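Local coordinates for putative esterase PA1618 (Pseudomonas aeruginosa, PDB 4QD8), which probably hydrolyses acyl-CoA thioesters, possibly including 1,4-dihydroxy-2-naphthoyl-CoA, as a hotdog-fold thioesterase of the PaaI family, and binds phenacyl-CoA, at residues A[102-107]-A[114-119]. Numbering follows the deposited sequence.
Sequences AVARAI and HVWDIR
A102 lays its CB against CG2 of I118 where two neighbouring antiparallel strands of the hotdog sheet run side by side, the axes of the two segments approaching to 4.6 Å. This methyl and those of A104 and A106 lie on the face that carries W116 and I118; A102 also touches L62 and L66 of helix 56-72, the long helix wrapped by the sheet, and A104 touches L66. V103 forms a hydrogen-bonded pair with R119, giving and accepting one backbone bond. At the non-hydrogen-bonded pair A104-I118, the alanine CB rests 3.9 Å from I118 CG1. R105 pairs with D117 through a second two-bond ring, in which D117 N reaches R105 O at 2.8 Å and nearly straight (171°). Next comes A106, whose CB sits 3.6 Å from W116 CZ3. The indole's CG is anti to its own carbonyl carbon (chi1 -66°), and the benzo ring approaches the 105-106 peptide obliquely, with CE3 3.4 Å from R105 O, while NE1 bonds to S71 OG. As the chain turns a corner at I107, its N still bonds V115 O, and CD1 packs against D117 CB at 3.7 Å. I107 and D117 also pack on R119 of the second subunit. Within 114-119, the carboxylate of D117 holds the R119 side chain in a salt bridge: NE, with the acceptor in the guanidinium plane, meets the syn lone pair of OD1 at 3.0 Å.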
loop_
_atom_site.group_PDB
_atom_site.type_symbol
_atom_site.label_atom_id
_atom_site.label_comp_id
_atom_site.label_asym_id
_atom_site.label_seq_id
_atom_site.Cartn_x
_atom_site.Cartn_y
_atom_site.Cartn_z
ATOM N N ALA A 102 -15.459 -9.645 7.773
ATOM C CA ALA A 102 -14.923 -8.990 6.583
ATOM C C ALA A 102 -15.934 -9.099 5.452
ATOM O O ALA A 102 -16.540 -10.148 5.262
ATOM C CB ALA A 102 -13.607 -9.640 6.170
ATOM N N VAL A 103 -16.115 -8.012 4.707
ATOM C CA VAL A 103 -16.996 -8.030 3.531
ATOM C C VAL A 103 -16.182 -7.616 2.313
ATOM O O VAL A 103 -15.538 -6.570 2.330
ATOM C CB VAL A 103 -18.183 -7.069 3.706
ATOM C CG1 VAL A 103 -19.150 -7.164 2.521
ATOM C CG2 VAL A 103 -18.931 -7.380 4.993
ATOM N N ALA A 104 -16.206 -8.434 1.267
ATOM C CA ALA A 104 -15.459 -8.138 0.050
ATOM C C ALA A 104 -16.390 -7.680 -1.065
ATOM O O ALA A 104 -17.433 -8.298 -1.310
ATOM C CB ALA A 104 -14.657 -9.354 -0.405
ATOM N N ARG A 105 -15.980 -6.617 -1.747
ATOM C CA ARG A 105 -16.690 -6.088 -2.910
ATOM C C ARG A 105 -15.668 -5.853 -4.029
ATOM O O ARG A 105 -14.523 -5.527 -3.768
ATOM C CB ARG A 105 -17.393 -4.781 -2.545
ATOM C CG ARG A 105 -18.561 -4.977 -1.594
ATOM C CD ARG A 105 -19.193 -3.666 -1.161
ATOM N NE ARG A 105 -20.275 -3.910 -0.202
ATOM C CZ ARG A 105 -21.518 -4.248 -0.545
ATOM N NH1 ARG A 105 -21.854 -4.380 -1.827
ATOM N NH2 ARG A 105 -22.434 -4.458 0.395
ATOM N N ALA A 106 -16.069 -6.040 -5.282
ATOM C CA ALA A 106 -15.120 -5.869 -6.376
ATOM C C ALA A 106 -14.905 -4.397 -6.711
ATOM O O ALA A 106 -15.868 -3.613 -6.746
ATOM C CB ALA A 106 -15.603 -6.628 -7.626
ATOM N N ILE A 107 -13.651 -4.020 -6.960
ATOM C CA ILE A 107 -13.361 -2.698 -7.506
ATOM C C ILE A 107 -13.162 -2.848 -9.006
ATOM O O ILE A 107 -13.618 -2.030 -9.806
ATOM C CB ILE A 107 -12.082 -2.106 -6.888
ATOM C CG1 ILE A 107 -12.302 -1.869 -5.393
ATOM C CG2 ILE A 107 -11.679 -0.796 -7.588
ATOM C CD1 ILE A 107 -13.450 -0.920 -5.092
ATOM N N HIS A 114 -7.315 -8.729 -10.503
ATOM C CA HIS A 114 -8.572 -8.395 -9.848
ATOM C C HIS A 114 -8.214 -7.506 -8.683
ATOM O O HIS A 114 -7.180 -7.712 -8.050
ATOM C CB HIS A 114 -9.247 -9.633 -9.260
ATOM C CG HIS A 114 -9.807 -10.578 -10.271
ATOM N ND1 HIS A 114 -10.334 -11.804 -9.920
ATOM C CD2 HIS A 114 -9.923 -10.489 -11.620
ATOM C CE1 HIS A 114 -10.765 -12.421 -11.008
ATOM N NE2 HIS A 114 -10.518 -11.653 -12.051
ATOM N N VAL A 115 -9.070 -6.539 -8.391
ATOM C CA VAL A 115 -8.872 -5.686 -7.213
ATOM C C VAL A 115 -10.136 -5.758 -6.354
ATOM O O VAL A 115 -11.247 -5.509 -6.838
ATOM C CB VAL A 115 -8.557 -4.230 -7.618
ATOM C CG1 VAL A 115 -8.294 -3.368 -6.374
ATOM C CG2 VAL A 115 -7.344 -4.166 -8.545
ATOM N N TRP A 116 -9.958 -6.102 -5.075
ATOM C CA TRP A 116 -11.052 -6.257 -4.114
ATOM C C TRP A 116 -10.943 -5.226 -2.987
ATOM O O TRP A 116 -9.836 -4.946 -2.515
ATOM C CB TRP A 116 -11.007 -7.661 -3.487
ATOM C CG TRP A 116 -11.288 -8.750 -4.480
ATOM C CD1 TRP A 116 -10.373 -9.527 -5.127
ATOM C CD2 TRP A 116 -12.573 -9.147 -4.961
ATOM N NE1 TRP A 116 -11.020 -10.396 -5.985
ATOM C CE2 TRP A 116 -12.372 -10.181 -5.900
ATOM C CE3 TRP A 116 -13.881 -8.723 -4.699
ATOM C CZ2 TRP A 116 -13.437 -10.807 -6.578
ATOM C CZ3 TRP A 116 -14.944 -9.355 -5.368
ATOM C CH2 TRP A 116 -14.703 -10.380 -6.296
ATOM N N ASP A 117 -12.090 -4.692 -2.580
ATOM C CA ASP A 117 -12.211 -3.774 -1.448
ATOM C C ASP A 117 -12.707 -4.619 -0.278
ATOM O O ASP A 117 -13.758 -5.259 -0.382
ATOM C CB ASP A 117 -13.232 -2.693 -1.807
ATOM C CG ASP A 117 -13.590 -1.800 -0.637
ATOM O OD1 ASP A 117 -12.688 -1.192 -0.033
ATOM O OD2 ASP A 117 -14.793 -1.683 -0.346
ATOM N N ILE A 118 -11.960 -4.675 0.826
ATOM C CA ILE A 118 -12.375 -5.541 1.930
ATOM C C ILE A 118 -12.504 -4.728 3.214
ATOM O O ILE A 118 -11.547 -4.083 3.647
ATOM C CB ILE A 118 -11.421 -6.738 2.097
ATOM C CG1 ILE A 118 -11.415 -7.545 0.794
ATOM C CG2 ILE A 118 -11.888 -7.651 3.239
ATOM C CD1 ILE A 118 -10.117 -8.227 0.504
ATOM N N ARG A 119 -13.708 -4.730 3.788
ATOM C CA ARG A 119 -13.989 -3.934 4.993
ATOM C C ARG A 119 -14.216 -4.850 6.197
ATOM O O ARG A 119 -15.040 -5.764 6.134
ATOM C CB ARG A 119 -15.247 -3.066 4.807
ATOM C CG ARG A 119 -15.298 -2.183 3.560
ATOM C CD ARG A 119 -14.169 -1.186 3.518
ATOM N NE ARG A 119 -14.264 -0.348 2.323
ATOM C CZ ARG A 119 -14.891 0.824 2.270
ATOM N NH1 ARG A 119 -15.473 1.322 3.356
ATOM N NH2 ARG A 119 -14.920 1.505 1.132
#